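PDB 5B0O: flagellar assembly protein FliH from Salmonella typhimurium, which is needed for flagellar assembly and regrowth and takes part in flagellar protein export, in which it is known to bind the export ATPase FliI. Local coordinates for residues 63-77 with 91-103. Residues are numbered along the deposited sequence; the frame is centred on the assembly and turned at random.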
ATOM      1  N   LEU E  63     -21.950  -2.692 -32.113  1.00 36.20           N
ATOM      2  CA  LEU E  63     -22.210  -1.933 -33.326  1.00 37.01           C
ATOM      3  C   LEU E  63     -22.486  -0.465 -33.025  1.00 37.83           C
ATOM      4  O   LEU E  63     -22.060   0.421 -33.765  1.00 42.07           O
ATOM      5  CB  LEU E  63     -23.356  -2.568 -34.113  1.00 32.82           C
ATOM      6  CG  LEU E  63     -22.941  -3.829 -34.866  1.00 31.52           C
ATOM      7  CD1 LEU E  63     -24.127  -4.584 -35.435  1.00 32.87           C
ATOM      8  CD2 LEU E  63     -21.972  -3.462 -35.970  1.00 35.99           C
ATOM      9  N   GLN E  64     -23.181  -0.213 -31.920  1.00 35.38           N
ATOM     10  CA  GLN E  64     -23.583   1.142 -31.558  1.00 35.94           C
ATOM     11  C   GLN E  64     -22.624   1.831 -30.586  1.00 39.59           C
ATOM     12  O   GLN E  64     -22.861   2.963 -30.180  1.00 40.91           O
ATOM     13  CB  GLN E  64     -24.989   1.135 -30.961  1.00 36.43           C
ATOM     14  CG  GLN E  64     -25.025   0.637 -29.535  1.00 41.71           C
ATOM     15  CD  GLN E  64     -25.645   1.640 -28.584  1.00 58.64           C
ATOM     16  OE1 GLN E  64     -26.458   2.475 -28.985  1.00 66.92           O
ATOM     17  NE2 GLN E  64     -25.267   1.560 -27.311  1.00 60.15           N
ATOM     18  N   GLN E  65     -21.547   1.151 -30.211  1.00 42.22           N
ATOM     19  CA  GLN E  65     -20.562   1.735 -29.303  1.00 33.75           C
ATOM     20  C   GLN E  65     -19.723   2.800 -29.998  1.00 36.56           C
ATOM     21  O   GLN E  65     -19.211   2.571 -31.093  1.00 37.97           O
ATOM     22  CB  GLN E  65     -19.634   0.653 -28.745  1.00 35.09           C
ATOM     23  CG  GLN E  65     -18.589   1.182 -27.776  1.00 38.62           C
ATOM     24  CD  GLN E  65     -19.201   1.624 -26.467  1.00 42.90           C
ATOM     25  OE1 GLN E  65     -19.782   0.818 -25.744  1.00 44.40           O
ATOM     26  NE2 GLN E  65     -19.091   2.912 -26.161  1.00 36.80           N
ATOM     27  N   GLU E  66     -19.563   3.947 -29.343  1.00 36.94           N
ATOM     28  CA  GLU E  66     -18.747   5.034 -29.878  1.00 37.48           C
ATOM     29  C   GLU E  66     -17.510   5.188 -29.000  1.00 43.35           C
ATOM     30  O   GLU E  66     -17.539   4.841 -27.818  1.00 45.36           O
ATOM     31  CB  GLU E  66     -19.529   6.355 -29.905  1.00 33.22           C
ATOM     32  CG  GLU E  66     -20.541   6.510 -31.042  1.00 46.59           C
ATOM     33  CD  GLU E  66     -21.276   7.854 -31.006  1.00 62.03           C
ATOM     34  OE1 GLU E  66     -20.905   8.714 -30.180  1.00 62.60           O
ATOM     35  OE2 GLU E  66     -22.225   8.055 -31.799  1.00 66.79           O
ATOM     36  N   PRO E  67     -16.412   5.697 -29.571  1.00 32.01           N
ATOM     37  CA  PRO E  67     -16.240   6.091 -30.972  1.00 34.12           C
ATOM     38  C   PRO E  67     -16.251   4.912 -31.943  1.00 36.11           C
ATOM     39  O   PRO E  67     -15.873   3.806 -31.562  1.00 43.35           O
ATOM     40  CB  PRO E  67     -14.857   6.742 -30.977  1.00 31.67           C
ATOM     41  CG  PRO E  67     -14.606   7.116 -29.580  1.00 31.74           C
ATOM     42  CD  PRO E  67     -15.247   6.068 -28.758  1.00 25.93           C
ATOM     43  N   LEU E  68     -16.667   5.166 -33.183  1.00 33.23           N
ATOM     44  CA  LEU E  68     -16.783   4.134 -34.216  1.00 37.18           C
ATOM     45  C   LEU E  68     -15.458   3.852 -34.918  1.00 38.19           C
ATOM     46  O   LEU E  68     -14.718   4.774 -35.244  1.00 41.08           O
ATOM     47  CB  LEU E  68     -17.781   4.567 -35.291  1.00 39.22           C
ATOM     48  CG  LEU E  68     -19.194   5.030 -34.964  1.00 31.92           C
ATOM     49  CD1 LEU E  68     -19.913   5.269 -36.271  1.00 35.67           C
ATOM     50  CD2 LEU E  68     -19.923   3.992 -34.135  1.00 34.05           C
ATOM     51  N   PHE E  69     -15.179   2.583 -35.198  1.00 36.03           N
ATOM     52  CA  PHE E  69     -13.964   2.224 -35.932  1.00 34.82           C
ATOM     53  C   PHE E  69     -14.111   2.480 -37.428  1.00 31.36           C
ATOM     54  O   PHE E  69     -15.104   2.093 -38.035  1.00 38.41           O
ATOM     55  CB  PHE E  69     -13.602   0.753 -35.702  1.00 36.60           C
ATOM     56  CG  PHE E  69     -13.343   0.407 -34.263  1.00 34.23           C
ATOM     57  CD1 PHE E  69     -12.570   1.231 -33.468  1.00 30.87           C
ATOM     58  CD2 PHE E  69     -13.887  -0.738 -33.703  1.00 35.57           C
ATOM     59  CE1 PHE E  69     -12.338   0.920 -32.150  1.00 33.37           C
ATOM     60  CE2 PHE E  69     -13.661  -1.051 -32.378  1.00 34.82           C
ATOM     61  CZ  PHE E  69     -12.883  -0.218 -31.604  1.00 31.97           C
ATOM     62  N   SER E  70     -13.142   3.176 -38.011  1.00 34.26           N
ATOM     63  CA  SER E  70     -13.061   3.307 -39.464  1.00 34.44           C
ATOM     64  C   SER E  70     -12.021   2.351 -40.055  1.00 29.32           C
ATOM     65  O   SER E  70     -11.886   2.237 -41.266  1.00 40.09           O
ATOM     66  CB  SER E  70     -12.779   4.761 -39.867  1.00 40.71           C
ATOM     67  OG  SER E  70     -11.458   4.937 -40.346  1.00 40.70           O
ATOM     68  N   GLY E  71     -11.358   1.602 -39.186  1.00 26.54           N
ATOM     69  CA  GLY E  71     -10.132   0.886 -39.499  1.00 33.93           C
ATOM     70  C   GLY E  71     -10.289  -0.418 -40.261  1.00 41.10           C
ATOM     71  O   GLY E  71      -9.473  -1.326 -40.103  1.00 44.09           O
ATOM     72  N   LYS E  72     -11.357  -0.528 -41.047  1.00 37.85           N
ATOM     73  CA  LYS E  72     -11.737  -1.783 -41.687  1.00 39.22           C
ATOM     74  C   LYS E  72     -12.094  -2.797 -40.616  1.00 41.55           C
ATOM     75  O   LYS E  72     -11.492  -3.867 -40.527  1.00 44.10           O
ATOM     76  CB  LYS E  72     -10.611  -2.333 -42.566  1.00 37.87           C
ATOM     77  CG  LYS E  72     -10.211  -1.446 -43.735  1.00 41.78           C
ATOM     78  CD  LYS E  72      -9.193  -2.136 -44.634  1.00 44.77           C
ATOM     79  CE  LYS E  72      -7.943  -2.536 -43.861  1.00 55.37           C
ATOM     80  NZ  LYS E  72      -7.164  -1.368 -43.352  1.00 51.65           N
ATOM     81  N   PRO E  73     -13.105  -2.460 -39.805  1.00 39.85           N
ATOM     82  CA  PRO E  73     -13.512  -3.264 -38.652  1.00 38.52           C
ATOM     83  C   PRO E  73     -13.889  -4.674 -39.063  1.00 44.17           C
ATOM     84  O   PRO E  73     -14.520  -4.849 -40.106  1.00 48.52           O
ATOM     85  CB  PRO E  73     -14.755  -2.528 -38.139  1.00 38.43           C
ATOM     86  CG  PRO E  73     -14.610  -1.139 -38.651  1.00 39.39           C
ATOM     87  CD  PRO E  73     -13.982  -1.295 -39.995  1.00 38.49           C
ATOM     88  N   GLN E  74     -13.494  -5.658 -38.259  1.00 41.49           N
ATOM     89  CA  GLN E  74     -13.894  -7.041 -38.485  1.00 37.82           C
ATOM     90  C   GLN E  74     -14.315  -7.700 -37.172  1.00 39.52           C
ATOM     91  O   GLN E  74     -13.575  -7.674 -36.192  1.00 38.30           O
ATOM     92  CB  GLN E  74     -12.776  -7.837 -39.166  1.00 41.62           C
ATOM     93  CG  GLN E  74     -11.753  -8.451 -38.214  1.00 57.76           C
ATOM     94  CD  GLN E  74     -10.603  -9.130 -38.947  1.00 72.99           C
ATOM     95  OE1 GLN E  74      -9.585  -9.485 -38.345  1.00 75.13           O
ATOM     96  NE2 GLN E  74     -10.764  -9.316 -40.255  1.00 71.17           N
ATOM     97  N   LEU E  75     -15.526  -8.251 -37.151  1.00 41.13           N
ATOM     98  CA  LEU E  75     -16.027  -9.000 -36.001  1.00 38.12           C
ATOM     99  C   LEU E  75     -15.645 -10.461 -36.152  1.00 41.36           C
ATOM    100  O   LEU E  75     -15.752 -11.028 -37.239  1.00 44.24           O
ATOM    101  CB  LEU E  75     -17.546  -8.867 -35.884  1.00 33.19           C
ATOM    102  CG  LEU E  75     -18.303  -9.814 -34.952  1.00 28.53           C
ATOM    103  CD1 LEU E  75     -17.891  -9.602 -33.520  1.00 33.97           C
ATOM    104  CD2 LEU E  75     -19.804  -9.620 -35.092  1.00 33.76           C
ATOM    105  N   ARG E  76     -15.182 -11.062 -35.063  1.00 42.59           N
ATOM    106  CA  ARG E  76     -14.760 -12.455 -35.074  1.00 44.71           C
ATOM    107  C   ARG E  76     -15.503 -13.218 -34.000  1.00 45.53           C
ATOM    108  O   ARG E  76     -15.611 -12.757 -32.862  1.00 42.61           O
ATOM    109  CB  ARG E  76     -13.262 -12.578 -34.796  1.00 49.38           C
ATOM    110  CG  ARG E  76     -12.371 -11.793 -35.722  1.00 53.09           C
ATOM    111  CD  ARG E  76     -10.944 -11.814 -35.217  1.00 59.08           C
ATOM    112  NE  ARG E  76     -10.121 -10.810 -35.881  1.00 74.10           N
ATOM    113  CZ  ARG E  76      -8.887 -10.494 -35.503  1.00 83.45           C
ATOM    114  NH1 ARG E  76      -8.340 -11.108 -34.461  1.00 88.93           N
ATOM    115  NH2 ARG E  76      -8.203  -9.566 -36.162  1.00 66.40           N
ATOM    116  N   VAL E  77     -16.009 -14.388 -34.367  1.00 41.71           N
ATOM    117  CA  VAL E  77     -16.625 -15.288 -33.413  1.00 38.01           C
ATOM    118  C   VAL E  77     -16.182 -16.707 -33.734  1.00 51.24           C
ATOM    119  O   VAL E  77     -15.638 -16.964 -34.808  1.00 51.07           O
ATOM    120  CB  VAL E  77     -18.149 -15.194 -33.456  1.00 37.13           C
ATOM    121  CG1 VAL E  77     -18.746 -15.970 -32.303  1.00 54.80           C
ATOM    122  CG2 VAL E  77     -18.585 -13.750 -33.375  1.00 34.64           C
ATOM    123  N   ALA E  91     -26.882  -8.915 -41.923  1.00 53.76           N
ATOM    124  CA  ALA E  91     -27.344  -7.775 -42.696  1.00 49.53           C
ATOM    125  C   ALA E  91     -26.872  -6.493 -42.024  1.00 46.07           C
ATOM    126  O   ALA E  91     -26.338  -5.593 -42.676  1.00 41.59           O
ATOM    127  CB  ALA E  91     -28.855  -7.788 -42.804  1.00 45.46           C
ATOM    128  N   THR E  92     -27.076  -6.418 -40.713  1.00 41.10           N
ATOM    129  CA  THR E  92     -26.726  -5.226 -39.964  1.00 36.18           C
ATOM    130  C   THR E  92     -25.230  -4.963 -40.041  1.00 39.27           C
ATOM    131  O   THR E  92     -24.811  -3.821 -40.197  1.00 41.68           O
ATOM    132  CB  THR E  92     -27.171  -5.327 -38.508  1.00 33.72           C
ATOM    133  OG1 THR E  92     -28.502  -5.846 -38.458  1.00 45.89           O
ATOM    134  CG2 THR E  92     -27.146  -3.959 -37.848  1.00 31.20           C
ATOM    135  N   LEU E  93     -24.422  -6.013 -39.949  1.00 42.30           N
ATOM    136  CA  LEU E  93     -22.974  -5.848 -40.053  1.00 43.69           C
ATOM    137  C   LEU E  93     -22.592  -5.069 -41.300  1.00 37.43           C
ATOM    138  O   LEU E  93     -21.887  -4.066 -41.221  1.00 41.34           O
ATOM    139  CB  LEU E  93     -22.268  -7.202 -40.052  1.00 41.54           C
ATOM    140  CG  LEU E  93     -22.269  -7.889 -38.693  1.00 39.13           C
ATOM    141  CD1 LEU E  93     -21.458  -9.168 -38.743  1.00 44.56           C
ATOM    142  CD2 LEU E  93     -21.701  -6.934 -37.673  1.00 36.36           C
ATOM    143  N   SER E  94     -23.076  -5.536 -42.445  1.00 36.34           N
ATOM    144  CA  SER E  94     -22.777  -4.925 -43.730  1.00 36.49           C
ATOM    145  C   SER E  94     -23.199  -3.458 -43.769  1.00 41.19           C
ATOM    146  O   SER E  94     -22.485  -2.612 -44.313  1.00 39.71           O
ATOM    147  CB  SER E  94     -23.458  -5.716 -44.841  1.00 32.72           C
ATOM    148  OG  SER E  94     -23.219  -7.099 -44.674  1.00 39.55           O
ATOM    149  N   LEU E  95     -24.357  -3.165 -43.186  1.00 35.34           N
ATOM    150  CA  LEU E  95     -24.810  -1.786 -43.051  1.00 36.82           C
ATOM    151  C   LEU E  95     -23.815  -0.912 -42.286  1.00 38.48           C
ATOM    152  O   LEU E  95     -23.667   0.270 -42.585  1.00 39.95           O
ATOM    153  CB  LEU E  95     -26.163  -1.732 -42.353  1.00 35.82           C
ATOM    154  CG  LEU E  95     -27.379  -1.707 -43.266  1.00 37.06           C
ATOM    155  CD1 LEU E  95     -28.594  -1.251 -42.486  1.00 40.66           C
ATOM    156  CD2 LEU E  95     -27.124  -0.786 -44.441  1.00 32.25           C
ATOM    157  N   HIS E  96     -23.151  -1.493 -41.291  1.00 37.81           N
ATOM    158  CA  HIS E  96     -22.165  -0.765 -40.499  1.00 37.31           C
ATOM    159  C   HIS E  96     -20.802  -0.810 -41.166  1.00 34.04           C
ATOM    160  O   HIS E  96     -19.866  -0.137 -40.733  1.00 30.05           O
ATOM    161  CB  HIS E  96     -22.055  -1.352 -39.095  1.00 34.37           C
ATOM    162  CG  HIS E  96     -23.212  -1.028 -38.201  1.00 35.64           C
ATOM    163  ND1 HIS E  96     -24.448  -1.639 -38.334  1.00 33.33           N
ATOM    164  CD2 HIS E  96     -23.319  -0.189 -37.154  1.00 39.27           C
ATOM    165  CE1 HIS E  96     -25.261  -1.169 -37.412  1.00 39.22           C
ATOM    166  NE2 HIS E  96     -24.610  -0.287 -36.678  1.00 38.13           N
ATOM    167  N   GLY E  97     -20.695  -1.615 -42.216  1.00 32.47           N
ATOM    168  CA  GLY E  97     -19.446  -1.764 -42.936  1.00 40.41           C
ATOM    169  C   GLY E  97     -18.474  -2.749 -42.315  1.00 35.97           C
ATOM    170  O   GLY E  97     -17.333  -2.844 -42.761  1.00 40.06           O
ATOM    171  N   TRP E  98     -18.912  -3.471 -41.287  1.00 30.07           N
ATOM    172  CA  TRP E  98     -18.067  -4.486 -40.660  1.00 35.63           C
ATOM    173  C   TRP E  98     -18.040  -5.742 -41.510  1.00 36.16           C
ATOM    174  O   TRP E  98     -18.967  -5.987 -42.279  1.00 38.57           O
ATOM    175  CB  TRP E  98     -18.576  -4.859 -39.266  1.00 36.30           C
ATOM    176  CG  TRP E  98     -18.457  -3.782 -38.242  1.00 31.94           C
ATOM    177  CD1 TRP E  98     -18.103  -2.493 -38.457  1.00 32.28           C
ATOM    178  CD2 TRP E  98     -18.701  -3.904 -36.834  1.00 31.09           C
ATOM    179  NE1 TRP E  98     -18.115  -1.796 -37.277  1.00 33.06           N
ATOM    180  CE2 TRP E  98     -18.481  -2.643 -36.263  1.00 33.66           C
ATOM    181  CE3 TRP E  98     -19.086  -4.961 -36.004  1.00 36.49           C
ATOM    182  CZ2 TRP E  98     -18.626  -2.406 -34.893  1.00 32.40           C
ATOM    183  CZ3 TRP E  98     -19.233  -4.723 -34.649  1.00 34.96           C
ATOM    184  CH2 TRP E  98     -19.000  -3.458 -34.107  1.00 28.11           C
ATOM    185  N   ARG E  99     -16.984  -6.536 -41.368  1.00 33.51           N
ATOM    186  CA  ARG E  99     -16.952  -7.856 -41.989  1.00 44.90           C
ATOM    187  C   ARG E  99     -16.778  -8.927 -40.927  1.00 45.19           C
ATOM    188  O   ARG E  99     -16.377  -8.633 -39.805  1.00 46.85           O
ATOM    189  CB  ARG E  99     -15.877  -7.955 -43.075  1.00 45.47           C
ATOM    190  CG  ARG E  99     -14.467  -7.820 -42.584  1.00 48.38           C
ATOM    191  CD  ARG E  99     -13.540  -7.497 -43.742  1.00 60.90           C
ATOM    192  NE  ARG E  99     -12.215  -7.108 -43.275  1.00 73.62           N
ATOM    193  CZ  ARG E  99     -11.080  -7.667 -43.683  1.00 74.72           C
ATOM    194  NH1 ARG E  99     -11.098  -8.646 -44.586  1.00 61.23           N
ATOM    195  NH2 ARG E  99      -9.926  -7.241 -43.188  1.00 73.64           N
ATOM    196  N   LEU E 100     -17.118 -10.164 -41.272  1.00 48.51           N
ATOM    197  CA  LEU E 100     -17.123 -11.247 -40.297  1.00 39.13           C
ATOM    198  C   LEU E 100     -16.212 -12.400 -40.701  1.00 44.47           C
ATOM    199  O   LEU E 100     -16.098 -12.754 -41.878  1.00 44.32           O
ATOM    200  CB  LEU E 100     -18.545 -11.746 -40.067  1.00 30.58           C
ATOM    201  CG  LEU E 100     -18.742 -12.624 -38.839  1.00 40.27           C
ATOM    202  CD1 LEU E 100     -20.170 -12.539 -38.328  1.00 47.62           C
ATOM    203  CD2 LEU E 100     -18.363 -14.061 -39.135  1.00 52.12           C
ATOM    204  N   ARG E 101     -15.559 -12.970 -39.697  1.00 44.20           N
ATOM    205  CA  ARG E 101     -14.660 -14.096 -39.869  1.00 45.91           C
ATOM    206  C   ARG E 101     -14.937 -15.074 -38.750  1.00 46.95           C
ATOM    207  O   ARG E 101     -15.480 -14.694 -37.714  1.00 46.20           O
ATOM    208  CB  ARG E 101     -13.215 -13.643 -39.718  1.00 45.89           C
ATOM    209  CG  ARG E 101     -12.606 -12.953 -40.913  1.00 59.50           C
ATOM    210  CD  ARG E 101     -11.167 -12.608 -40.576  1.00 70.84           C
ATOM    211  NE  ARG E 101     -10.716 -13.378 -39.418  1.00 69.66           N
ATOM    212  CZ  ARG E 101      -9.690 -13.046 -38.638  1.00 74.31           C
ATOM    213  NH1 ARG E 101      -8.990 -11.946 -38.881  1.00 76.90           N
ATOM    214  NH2 ARG E 101      -9.365 -13.816 -37.607  1.00 70.35           N
ATOM    215  N   GLY E 102     -14.589 -16.338 -38.953  1.00 49.76           N
ATOM    216  CA  GLY E 102     -14.508 -17.242 -37.826  1.00 50.13           C
ATOM    217  C   GLY E 102     -13.136 -17.129 -37.192  1.00 51.74           C
ATOM    218  O   GLY E 102     -12.127 -17.049 -37.893  1.00 49.63           O
ATOM    219  N   ASP E 103     -13.097 -17.124 -35.865  1.00 53.24           N
ATOM    220  CA  ASP E 103     -11.846 -17.248 -35.129  1.00 58.23           C
ATOM    221  C   ASP E 103     -11.924 -18.478 -34.241  1.00 63.87           C
ATOM    222  O   ASP E 103     -12.758 -18.540 -33.332  1.00 61.55           O
ATOM    223  CB  ASP E 103     -11.539 -15.997 -34.307  1.00 58.77           C
ATOM    224  CG  ASP E 103     -10.084 -15.936 -33.868  1.00 66.80           C
ATOM    225  OD1 ASP E 103      -9.251 -15.419 -34.641  1.00 84.39           O
ATOM    226  OD2 ASP E 103      -9.768 -16.416 -32.758  1.00 62.23           O
TER
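The side-chain oxygen OE1 of Q74 lies where the guanidinium groups of R76 and R101 converge. R76 grips Q74 OE1 side-on through NE (2.8 Å) and NH2, the latter in the carbonyl plane and NE above it. Both bonds fall on this one atom; the amide plane of Q74 stands almost square (84°) to the guanidinium of R101. The two arginines run side by side with their planes only 18° apart, R76 CD lying over the R101 face. Q74 OE1 and the carboxylate of D103 probably ease the repulsion between them: R101 NH2 forms a salt bridge with D103 OD1 (3.4 Å), while D103 OD2 is bonded to T105. With CG between the backbone N and the carbonyl carbon (chi1 87°) and the chain extended beyond it, the Q74 amide is carried out to R76 and R101, its NE2 over a face of the R99 guanidinium.

Beneath these groups, strands 74-77 and 99-102 pair in parallel. L75 reaches both ways along its neighbour, its N bonding to R99 O (2.8 Å) and its O accepting from R101 N (3.1 Å). R99 N to P73 O and D103 N to V77 O extend the pairing past the strand ends.

Ahead of the strands, the indole of W98 is sandwiched between L63 CD2 on one face and P73 CB on the other, P73 CB lying 3.7 Å from the centroid of the five-membered ring. L63 CD2 also meets the H96 face, and H96 ND1 is bonded to T92 O (2.9 Å) within the last helical turn, which G97 closes in a Schellman motif.

The contact joins the two strands of a beta-alpha-beta unit in the C-terminal part of FliH. Helix 79-96 connects them and packs on L100, strand 112-114 pairs antiparallel with 74-77 on its other side, and helix 53-63 packs on L75, V77 and W98.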